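Local coordinates for BDI_3064 protein (Parabacteroides distasonis ATCC 8503, PDB 5Z06), which hydrolyses linear beta-1,2-glucan and beta-1,2-glucooligosaccharides of four or more units as an exo-acting GH144 enzyme, releasing sophorose from the non-reducing end, at residues A[686-690]-A[691-695]; A[346-349]-A[350-354]; A[150-153]-A[154-157]; A[235-238]-A[239-243]. All coordinates share one frame; numbering follows the deposited sequence.

Interaction 1. Residues A[686-690]-A[691-695]; sequences LFMSH and PDVQK
An N-cap marks the start of helix 691-702: His690 ND1 accepts from Asp692 N in a weak capping bond of 3.1 Å, well short of straight at 131°. With CG anti to the backbone N (chi1 -169°), the imidazole folds beside its own carbonyl carbon, and Pro691 CD comes over one of its faces. The Asp692 side chain runs alongside the imidazole, pointing the same way, but its OD2 bonds to Trp427 NE1. His690 O opens the helical pattern by accepting from Gln694 N at 2.9 Å. Gln694, extended beyond CG, reaches back to the preceding helix, where its NE2 meets Met688 O at 2.9 Å in the carbonyl plane, on a lone pair. Val693 fills the angle between the two helices. Its CG2 lies over one face of the Phe687 ring, 3.6 Å from the centroid, while CG1 sits 4.1 Å from Met688 SD. Replacing Phe687 by alanine would probably take away the ring face on which Val693 CG2 rests and open a gap toward helix 467-475. Around this corner, Phe687 packs on Ile468 and Leu472 of that helix and on Thr404 of helix 392-408, whose Leu403 and Gln407 touch His690.

Interaction 2. Residues A[346-349]-A[350-354]; sequences EGVQ and RFLKI
The Phe351 ring turns its edge to Gly347, whose O lies in the ring plane, 3.1 Å from CD1. Over the centre of one ring face sits Ile354 CD1, one turn further along, and the ring also meets that of Phe409, with the planes inclined at about 55°. Gly347 O is engaged twice, since besides this edge contact it accepts from Phe351 N at 2.9 Å. Equivalent bonds run from Arg350 N to Glu346 O (2.9 Å), from Leu352 N to Val348 O and from Lys353 N to Gln349 O, so the whole segment is regular alpha-helix. On another flank Leu352 meets two side chains. Its CD1 approaches Val348 CG1 at 4.1 Å, the two chains lying side by side and pointing the same way, and the same methyl comes within 3.7 Å of Gln349 OE1. A bend at chi2 (-44°) folds the Gln349 amide back to that position. Arg350 leads away from this group: its guanidinium donates to the carbonyl oxygens of Tyr299 and Trp300 and makes a cation-pi contact with the Trp300 ring. Helix 344-360 packs against both helix 323-338, through Phe351 on Ile330 and Ile333, and helix 414-428, through Phe351 on Ile419 and Val348 on Lys415.

Interaction 3. Residues A[150-153]-A[154-157]; sequences TNIK and KLAA
Leu155 N donates to Ile152 O at 2.9 Å, the shorter of two successive hydrogen bonds that curl residues 151-155 into overlapping type I turns. The other joins Lys154 N to Asn151 O at 3.0 Å. In both the donor stands about 50° out of the carbonyl plane, as the tight return of the chain over three residues demands. The Leu155 side chain follows its backbone onto the same carbonyl: CB lies 3.2 Å and CG 3.4 Å from Ile152 O. CG is anti to the carbonyl carbon (chi1 -53°), and from there CD1 makes a loose apolar contact with Ile152 CG1 at 4.5 Å. Both side chains are buried and both touch Leu179 of strand 169-180; Leu155 also packs on Ile107 and Tyr109 of strand 104-109. Lys154 uses its aliphatic root, CB resting 3.3 Å from Asn151 O while the rest of the chain extends away. The loop is tied down further by polar ends: Asn151 OD1 and ND2 bond to Asn148 N and Ala146 O, and Lys153 NZ forms a salt bridge with Asp79. Beyond the turns, Leu155 is the centre of an inverse gamma turn. Ala156 and Ala157 both face Arg108, a classic beta bulge, so consecutive turns, an inverse gamma turn and a bulge together lead into strand 155-161, the central strand of a five-stranded antiparallel sheet.

Interaction 4. Residues A[235-238]-A[239-243]; sequences AVRR and PWMNR
Arg237, at the end of strand 232-237, lays its aliphatic part along Met241, CD coming within 3.9 Å of Met241 CG, and against Arg243 O, which is 3.5 Å from its CG. A bend at chi2 (-69°) curls the chain back over its own strand, where NH1 donates to Val236 O at 2.9 Å with the acceptor near the guanidinium plane; NH2 is paired in a salt bridge with Glu645. A leucine in its place would probably leave Glu645 without its charged mate and Val236 O without this side-chain donor. At Arg238 the chain leaves the strand and enters a type I beta turn running to Met241, closed by Met241 N donating to Arg238 O at 2.9 Å, from above the carbonyl plane. Pro239 occupies the second position of this turn and Trp240 the third. Trp240 holds CG between the backbone N and the carbonyl carbon (chi1 49°), which swings the indole back across the turn and puts one face over Arg238 CB, 3.1 Å from NE1. Beyond CB, Arg238 leads away from the turn, making salt bridges to Asp7 and to Glu12, a calcium ligand, while the Trp240 ring meets Tyr6 edge-to-face.

In the fold
Along the chain the order is interaction 3, interaction 4, interaction 2, interaction 1, and none touches another. The first two belong to the beta-rich N-terminal part: interaction 3 leads into the central strand of a five-stranded sheet, and interaction 4 leaves an outermost strand of a four-stranded sheet, their centres 25 Å apart. Interactions 2 and 1 lie in the helical region, 22 Å apart between centres, on helix 344-360 and at the junction of helices 682-688 and 691-702. Between interactions 4 and 2, nearest atoms are about 11 Å apart; residues 299-301 bridge them, Tyr299 and Trp300 bonding Arg350 and Glu301 pairing with Arg243, so beta and helical parts meet there.

Interaction 1. Residues A[686-690]-A[691-695]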
loop_
_atom_site.group_PDB
_atom_site.type_symbol
_atom_site.label_atom_id
_atom_site.label_comp_id
_atom_site.label_asym_id
_atom_site.label_seq_id
_atom_site.Cartn_x
_atom_site.Cartn_y
_atom_site.Cartn_z
ATOM N N LEU A 686 16.545 -7.812 -19.886
ATOM C CA LEU A 686 15.629 -7.271 -20.874
ATOM C C LEU A 686 15.921 -5.795 -21.126
ATOM O O LEU A 686 16.281 -5.395 -22.236
ATOM C CB LEU A 686 14.191 -7.463 -20.419
ATOM C CG LEU A 686 13.680 -8.895 -20.519
ATOM C CD1 LEU A 686 12.385 -8.993 -19.733
ATOM C CD2 LEU A 686 13.491 -9.336 -21.965
ATOM N N PHE A 687 15.833 -5.013 -20.061
ATOM C CA PHE A 687 16.045 -3.587 -20.161
ATOM C C PHE A 687 17.391 -3.250 -20.770
ATOM O O PHE A 687 17.468 -2.400 -21.635
ATOM C CB PHE A 687 15.967 -2.951 -18.804
ATOM C CG PHE A 687 16.046 -1.446 -18.847
ATOM C CD1 PHE A 687 14.978 -0.697 -19.314
ATOM C CD2 PHE A 687 17.197 -0.793 -18.464
ATOM C CE1 PHE A 687 15.044 0.680 -19.365
ATOM C CE2 PHE A 687 17.277 0.596 -18.511
ATOM C CZ PHE A 687 16.190 1.332 -18.964
ATOM N N MET A 688 18.444 -3.909 -20.288
ATOM C CA MET A 688 19.800 -3.624 -20.705
ATOM C C MET A 688 20.115 -4.034 -22.143
ATOM O O MET A 688 21.098 -3.575 -22.679
ATOM C CB MET A 688 20.810 -4.265 -19.743
ATOM C CG MET A 688 20.779 -3.691 -18.324
ATOM S SD MET A 688 21.048 -1.915 -18.204
ATOM C CE MET A 688 22.717 -1.820 -18.847
ATOM N N SER A 689 19.290 -4.897 -22.741
ATOM C CA SER A 689 19.410 -5.247 -24.158
ATOM C C SER A 689 18.803 -4.226 -25.083
ATOM O O SER A 689 18.934 -4.375 -26.301
ATOM C CB SER A 689 18.756 -6.602 -24.472
ATOM O OG SER A 689 17.353 -6.494 -24.404
ATOM N N HIS A 690 18.108 -3.226 -24.544
ATOM C CA HIS A 690 17.432 -2.267 -25.404
ATOM C C HIS A 690 18.478 -1.356 -26.063
ATOM O O HIS A 690 19.365 -0.854 -25.393
ATOM C CB HIS A 690 16.391 -1.455 -24.668
ATOM C CG HIS A 690 15.520 -0.651 -25.568
ATOM N ND1 HIS A 690 15.957 0.497 -26.188
ATOM C CD2 HIS A 690 14.233 -0.820 -25.956
ATOM C CE1 HIS A 690 14.977 1.000 -26.923
ATOM N NE2 HIS A 690 13.917 0.226 -26.794
ATOM N N PRO A 691 18.377 -1.172 -27.386
ATOM C CA PRO A 691 19.420 -0.418 -28.059
ATOM C C PRO A 691 19.605 0.988 -27.517
ATOM O O PRO A 691 20.720 1.383 -27.306
ATOM C CB PRO A 691 18.972 -0.401 -29.519
ATOM C CG PRO A 691 18.096 -1.590 -29.676
ATOM C CD PRO A 691 17.556 -1.953 -28.327
ATOM N N ASP A 692 18.525 1.725 -27.300
ATOM C CA ASP A 692 18.627 3.071 -26.733
ATOM C C ASP A 692 19.236 3.103 -25.359
ATOM O O ASP A 692 19.942 4.074 -25.025
ATOM C CB ASP A 692 17.278 3.768 -26.693
ATOM C CG ASP A 692 16.681 3.936 -28.071
ATOM O OD1 ASP A 692 17.432 3.868 -29.049
ATOM O OD2 ASP A 692 15.455 4.075 -28.178
ATOM N N VAL A 693 18.964 2.054 -24.572
ATOM C CA VAL A 693 19.525 1.926 -23.235
ATOM C C VAL A 693 21.027 1.749 -23.340
ATOM O O VAL A 693 21.770 2.440 -22.673
ATOM C CB VAL A 693 18.876 0.768 -22.424
ATOM C CG1 VAL A 693 19.610 0.512 -21.115
ATOM C CG2 VAL A 693 17.422 1.110 -22.120
ATOM N N GLN A 694 21.465 0.828 -24.185
ATOM C CA GLN A 694 22.893 0.605 -24.370
ATOM C C GLN A 694 23.594 1.882 -24.806
ATOM O O GLN A 694 24.599 2.251 -24.196
ATOM C CB GLN A 694 23.151 -0.545 -25.338
ATOM C CG GLN A 694 22.871 -1.894 -24.699
ATOM C CD GLN A 694 22.847 -3.044 -25.687
ATOM O OE1 GLN A 694 23.164 -2.886 -26.861
ATOM N NE2 GLN A 694 22.466 -4.213 -25.211
ATOM N N LYS A 695 23.050 2.576 -25.807
ATOM C CA LYS A 695 23.651 3.835 -26.275
ATOM C C LYS A 695 23.793 4.883 -25.176
ATOM O O LYS A 695 24.815 5.544 -25.088
ATOM C CB LYS A 695 22.902 4.461 -27.463
ATOM C CG LYS A 695 23.551 4.187 -28.814
ATOM C CD LYS A 695 23.455 2.700 -29.181
ATOM C CE LYS A 695 23.667 2.417 -30.671
ATOM N NZ LYS A 695 22.643 1.454 -31.185
#

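Interaction 2. Residues A[346-349]-A[350-354]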
loop_
_atom_site.group_PDB
_atom_site.type_symbol
_atom_site.label_atom_id
_atom_site.label_comp_id
_atom_site.label_asym_id
_atom_site.label_seq_id
_atom_site.Cartn_x
_atom_site.Cartn_y
_atom_site.Cartn_z
ATOM N N GLU A 346 -2.017 -14.335 -22.291
ATOM C CA GLU A 346 -2.666 -13.480 -21.299
ATOM C C GLU A 346 -1.878 -12.163 -21.181
ATOM O O GLU A 346 -2.454 -11.099 -21.265
ATOM C CB GLU A 346 -2.721 -14.144 -19.923
ATOM C CG GLU A 346 -3.802 -15.196 -19.734
ATOM C CD GLU A 346 -3.770 -15.785 -18.320
ATOM O OE1 GLU A 346 -2.838 -16.568 -17.983
ATOM O OE2 GLU A 346 -4.669 -15.436 -17.526
ATOM N N GLY A 347 -0.563 -12.281 -21.000
ATOM C CA GLY A 347 0.342 -11.160 -20.917
ATOM C C GLY A 347 0.263 -10.236 -22.118
ATOM O O GLY A 347 0.161 -9.017 -21.983
ATOM N N VAL A 348 0.295 -10.844 -23.296
ATOM C CA VAL A 348 0.168 -10.130 -24.548
ATOM C C VAL A 348 -1.147 -9.365 -24.601
ATOM O O VAL A 348 -1.157 -8.184 -24.968
ATOM C CB VAL A 348 0.349 -11.092 -25.762
ATOM C CG1 VAL A 348 -0.060 -10.426 -27.074
ATOM C CG2 VAL A 348 1.804 -11.541 -25.863
ATOM N N GLN A 349 -2.243 -10.006 -24.204
ATOM C CA GLN A 349 -3.555 -9.330 -24.196
ATOM C C GLN A 349 -3.551 -8.142 -23.257
ATOM O O GLN A 349 -4.012 -7.061 -23.615
ATOM C CB GLN A 349 -4.702 -10.282 -23.822
ATOM C CG GLN A 349 -5.138 -11.207 -24.949
ATOM C CD GLN A 349 -5.245 -10.462 -26.279
ATOM O OE1 GLN A 349 -4.579 -10.827 -27.238
ATOM N NE2 GLN A 349 -6.044 -9.379 -26.324
ATOM N N ARG A 350 -3.007 -8.346 -22.061
ATOM C CA ARG A 350 -2.849 -7.249 -21.122
ATOM C C ARG A 350 -2.049 -6.085 -21.744
ATOM O O ARG A 350 -2.429 -4.940 -21.617
ATOM C CB ARG A 350 -2.180 -7.714 -19.836
ATOM C CG ARG A 350 -1.773 -6.570 -18.909
ATOM C CD ARG A 350 -2.955 -5.727 -18.474
ATOM N NE ARG A 350 -3.841 -6.528 -17.659
ATOM C CZ ARG A 350 -3.782 -6.645 -16.334
ATOM N NH1 ARG A 350 -2.891 -5.973 -15.617
ATOM N NH2 ARG A 350 -4.624 -7.470 -15.713
ATOM N N PHE A 351 -0.935 -6.402 -22.392
ATOM C CA PHE A 351 -0.057 -5.362 -22.935
ATOM C C PHE A 351 -0.644 -4.617 -24.126
ATOM O O PHE A 351 -0.348 -3.434 -24.326
ATOM C CB PHE A 351 1.340 -5.908 -23.184
ATOM C CG PHE A 351 2.203 -5.858 -21.949
ATOM C CD1 PHE A 351 2.209 -6.902 -21.031
ATOM C CD2 PHE A 351 2.962 -4.731 -21.674
ATOM C CE1 PHE A 351 2.984 -6.845 -19.881
ATOM C CE2 PHE A 351 3.735 -4.669 -20.538
ATOM C CZ PHE A 351 3.748 -5.728 -19.639
ATOM N N LEU A 352 -1.496 -5.287 -24.887
ATOM C CA LEU A 352 -2.283 -4.612 -25.914
ATOM C C LEU A 352 -3.227 -3.584 -25.296
ATOM O O LEU A 352 -3.317 -2.452 -25.768
ATOM C CB LEU A 352 -3.051 -5.624 -26.772
ATOM C CG LEU A 352 -2.158 -6.443 -27.684
ATOM C CD1 LEU A 352 -2.934 -7.650 -28.181
ATOM C CD2 LEU A 352 -1.607 -5.637 -28.864
ATOM N N LYS A 353 -3.910 -3.977 -24.230
ATOM C CA LYS A 353 -4.723 -3.041 -23.479
ATOM C C LYS A 353 -3.867 -1.905 -22.884
ATOM O O LYS A 353 -4.196 -0.727 -23.054
ATOM C CB LYS A 353 -5.526 -3.766 -22.403
ATOM C CG LYS A 353 -6.066 -2.868 -21.312
ATOM C CD LYS A 353 -6.733 -3.673 -20.220
ATOM C CE LYS A 353 -8.074 -4.231 -20.671
ATOM N NZ LYS A 353 -8.459 -5.236 -19.652
ATOM N N ILE A 354 -2.772 -2.262 -22.205
ATOM C CA ILE A 354 -1.883 -1.261 -21.603
ATOM C C ILE A 354 -1.415 -0.247 -22.638
ATOM O O ILE A 354 -1.521 0.959 -22.430
ATOM C CB ILE A 354 -0.651 -1.912 -20.949
ATOM C CG1 ILE A 354 -1.064 -2.549 -19.626
ATOM C CG2 ILE A 354 0.461 -0.888 -20.718
ATOM C CD1 ILE A 354 0.001 -3.435 -19.025
#

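Interaction 3. Residues A[150-153]-A[154-157]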
loop_
_atom_site.group_PDB
_atom_site.type_symbol
_atom_site.label_atom_id
_atom_site.label_comp_id
_atom_site.label_asym_id
_atom_site.label_seq_id
_atom_site.Cartn_x
_atom_site.Cartn_y
_atom_site.Cartn_z
ATOM N N THR A 150 -17.361 16.234 0.664
ATOM C CA THR A 150 -16.706 17.496 1.003
ATOM C C THR A 150 -16.510 17.697 2.507
ATOM O O THR A 150 -15.668 18.482 2.899
ATOM C CB THR A 150 -17.512 18.712 0.489
ATOM O OG1 THR A 150 -18.718 18.854 1.255
ATOM C CG2 THR A 150 -17.846 18.588 -1.015
ATOM N N ASN A 151 -17.302 17.029 3.347
ATOM C CA ASN A 151 -17.208 17.230 4.812
ATOM C C ASN A 151 -17.108 15.967 5.687
ATOM O O ASN A 151 -16.886 16.091 6.889
ATOM C CB ASN A 151 -18.377 18.116 5.304
ATOM C CG ASN A 151 -19.735 17.498 5.050
ATOM O OD1 ASN A 151 -19.874 16.281 4.964
ATOM N ND2 ASN A 151 -20.750 18.339 4.927
ATOM N N ILE A 152 -17.278 14.779 5.099
ATOM C CA ILE A 152 -17.339 13.526 5.867
ATOM C C ILE A 152 -16.061 13.255 6.676
ATOM O O ILE A 152 -16.122 12.758 7.801
ATOM C CB ILE A 152 -17.690 12.324 4.952
ATOM C CG1 ILE A 152 -18.087 11.110 5.785
ATOM C CG2 ILE A 152 -16.548 12.014 3.980
ATOM C CD1 ILE A 152 -18.733 10.010 4.968
ATOM N N LYS A 153 -14.920 13.639 6.125
ATOM C CA LYS A 153 -13.641 13.476 6.796
ATOM C C LYS A 153 -13.449 14.340 8.019
ATOM O O LYS A 153 -12.501 14.116 8.775
ATOM C CB LYS A 153 -12.494 13.725 5.821
ATOM C CG LYS A 153 -12.455 12.640 4.782
ATOM C CD LYS A 153 -11.186 12.681 3.976
ATOM C CE LYS A 153 -11.267 11.592 2.932
ATOM N NZ LYS A 153 -10.064 11.688 2.097
ATOM N N LYS A 154 -14.328 15.320 8.220
ATOM C CA LYS A 154 -14.381 16.029 9.504
ATOM C C LYS A 154 -14.998 15.190 10.643
ATOM O O LYS A 154 -14.919 15.580 11.809
ATOM C CB LYS A 154 -15.078 17.379 9.328
ATOM C CG LYS A 154 -14.179 18.360 8.585
ATOM C CD LYS A 154 -14.895 19.615 8.137
ATOM C CE LYS A 154 -13.863 20.667 7.734
ATOM N NZ LYS A 154 -14.459 21.735 6.892
ATOM N N LEU A 155 -15.622 14.067 10.302
ATOM C CA LEU A 155 -16.140 13.140 11.296
ATOM C C LEU A 155 -14.985 12.209 11.646
ATOM O O LEU A 155 -14.835 11.114 11.077
ATOM C CB LEU A 155 -17.358 12.388 10.744
ATOM C CG LEU A 155 -18.496 13.280 10.174
ATOM C CD1 LEU A 155 -19.676 12.414 9.767
ATOM C CD2 LEU A 155 -18.952 14.370 11.148
ATOM N N ALA A 156 -14.144 12.691 12.556
ATOM C CA ALA A 156 -12.855 12.055 12.848
ATOM C C ALA A 156 -13.016 10.792 13.686
ATOM O O ALA A 156 -12.295 9.822 13.474
ATOM C CB ALA A 156 -11.908 13.025 13.536
ATOM N N ALA A 157 -13.937 10.804 14.643
ATOM C CA ALA A 157 -14.044 9.688 15.559
ATOM C C ALA A 157 -15.417 9.573 16.145
ATOM O O ALA A 157 -16.128 10.559 16.252
ATOM C CB ALA A 157 -13.011 9.816 16.670
#

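Interaction 4. Residues A[235-238]-A[239-243]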
loop_
_atom_site.group_PDB
_atom_site.type_symbol
_atom_site.label_atom_id
_atom_site.label_comp_id
_atom_site.label_asym_id
_atom_site.label_seq_id
_atom_site.Cartn_x
_atom_site.Cartn_y
_atom_site.Cartn_z
ATOM N N ALA A 235 -13.747 -14.515 8.329
ATOM C CA ALA A 235 -13.374 -13.218 7.786
ATOM C C ALA A 235 -14.472 -12.650 6.936
ATOM O O ALA A 235 -15.376 -13.367 6.496
ATOM C CB ALA A 235 -12.098 -13.330 6.942
ATOM N N VAL A 236 -14.372 -11.347 6.700
ATOM C CA VAL A 236 -15.185 -10.690 5.701
ATOM C C VAL A 236 -14.250 -9.993 4.745
ATOM O O VAL A 236 -13.170 -9.534 5.126
ATOM C CB VAL A 236 -16.194 -9.659 6.247
ATOM C CG1 VAL A 236 -17.266 -10.351 7.061
ATOM C CG2 VAL A 236 -15.527 -8.545 7.057
ATOM N N ARG A 237 -14.674 -9.934 3.495
ATOM C CA ARG A 237 -13.942 -9.200 2.518
ATOM C C ARG A 237 -14.902 -8.308 1.781
ATOM O O ARG A 237 -15.919 -8.750 1.253
ATOM C CB ARG A 237 -13.183 -10.157 1.591
ATOM C CG ARG A 237 -11.934 -10.742 2.227
ATOM C CD ARG A 237 -10.868 -9.673 2.415
ATOM N NE ARG A 237 -9.641 -10.166 3.032
ATOM C CZ ARG A 237 -9.397 -10.236 4.344
ATOM N NH1 ARG A 237 -10.311 -9.892 5.255
ATOM N NH2 ARG A 237 -8.228 -10.697 4.757
ATOM N N ARG A 238 -14.552 -7.040 1.748
ATOM C CA ARG A 238 -15.278 -6.058 1.002
ATOM C C ARG A 238 -15.206 -6.399 -0.493
ATOM O O ARG A 238 -14.254 -7.061 -0.920
ATOM C CB ARG A 238 -14.664 -4.691 1.260
ATOM C CG ARG A 238 -14.829 -4.182 2.674
ATOM C CD ARG A 238 -16.240 -3.694 2.871
ATOM N NE ARG A 238 -16.543 -3.398 4.262
ATOM C CZ ARG A 238 -17.706 -2.905 4.695
ATOM N NH1 ARG A 238 -18.679 -2.616 3.839
ATOM N NH2 ARG A 238 -17.900 -2.688 6.003
ATOM N N PRO A 239 -16.197 -5.941 -1.291
ATOM C CA PRO A 239 -16.314 -6.287 -2.729
ATOM C C PRO A 239 -15.109 -5.948 -3.636
ATOM O O PRO A 239 -14.933 -6.579 -4.661
ATOM C CB PRO A 239 -17.562 -5.502 -3.187
ATOM C CG PRO A 239 -18.245 -5.062 -1.940
ATOM C CD PRO A 239 -17.177 -4.907 -0.908
ATOM N N TRP A 240 -14.300 -4.974 -3.229
ATOM C CA TRP A 240 -13.026 -4.620 -3.887
ATOM C C TRP A 240 -11.906 -5.653 -3.704
ATOM O O TRP A 240 -10.861 -5.559 -4.350
ATOM C CB TRP A 240 -12.531 -3.218 -3.441
ATOM C CG TRP A 240 -12.511 -2.955 -1.943
ATOM C CD1 TRP A 240 -13.498 -2.347 -1.206
ATOM C CD2 TRP A 240 -11.459 -3.262 -1.019
ATOM N NE1 TRP A 240 -13.122 -2.271 0.122
ATOM C CE2 TRP A 240 -11.878 -2.826 0.260
ATOM C CE3 TRP A 240 -10.206 -3.855 -1.145
ATOM C CZ2 TRP A 240 -11.085 -2.979 1.403
ATOM C CZ3 TRP A 240 -9.418 -4.016 -0.008
ATOM C CH2 TRP A 240 -9.857 -3.575 1.249
ATOM N N MET A 241 -12.123 -6.646 -2.848
ATOM C CA MET A 241 -11.193 -7.753 -2.708
ATOM C C MET A 241 -11.946 -9.071 -2.961
ATOM O O MET A 241 -12.699 -9.513 -2.107
ATOM C CB MET A 241 -10.584 -7.676 -1.298
ATOM C CG MET A 241 -9.397 -8.569 -1.006
ATOM S SD MET A 241 -7.987 -8.342 -2.090
ATOM C CE MET A 241 -7.521 -6.681 -1.635
ATOM N N ASN A 242 -11.732 -9.688 -4.128
ATOM C CA ASN A 242 -12.290 -11.008 -4.478
ATOM C C ASN A 242 -11.380 -12.165 -4.062
ATOM O O ASN A 242 -11.215 -13.175 -4.771
ATOM C CB ASN A 242 -12.542 -11.100 -5.983
ATOM C CG ASN A 242 -13.558 -10.090 -6.458
ATOM O OD1 ASN A 242 -14.544 -9.778 -5.765
ATOM N ND2 ASN A 242 -13.317 -9.555 -7.643
ATOM N N ARG A 243 -10.830 -12.030 -2.871
ATOM C CA ARG A 243 -9.725 -12.827 -2.478
ATOM C C ARG A 243 -9.633 -12.807 -0.991
ATOM O O ARG A 243 -9.874 -11.773 -0.390
ATOM C CB ARG A 243 -8.473 -12.185 -3.030
ATOM C CG ARG A 243 -7.566 -13.212 -3.551
ATOM C CD ARG A 243 -6.238 -12.625 -3.976
ATOM N NE ARG A 243 -5.948 -13.226 -5.247
ATOM C CZ ARG A 243 -5.681 -14.511 -5.441
ATOM N NH1 ARG A 243 -5.568 -15.369 -4.437
ATOM N NH2 ARG A 243 -5.473 -14.922 -6.670
#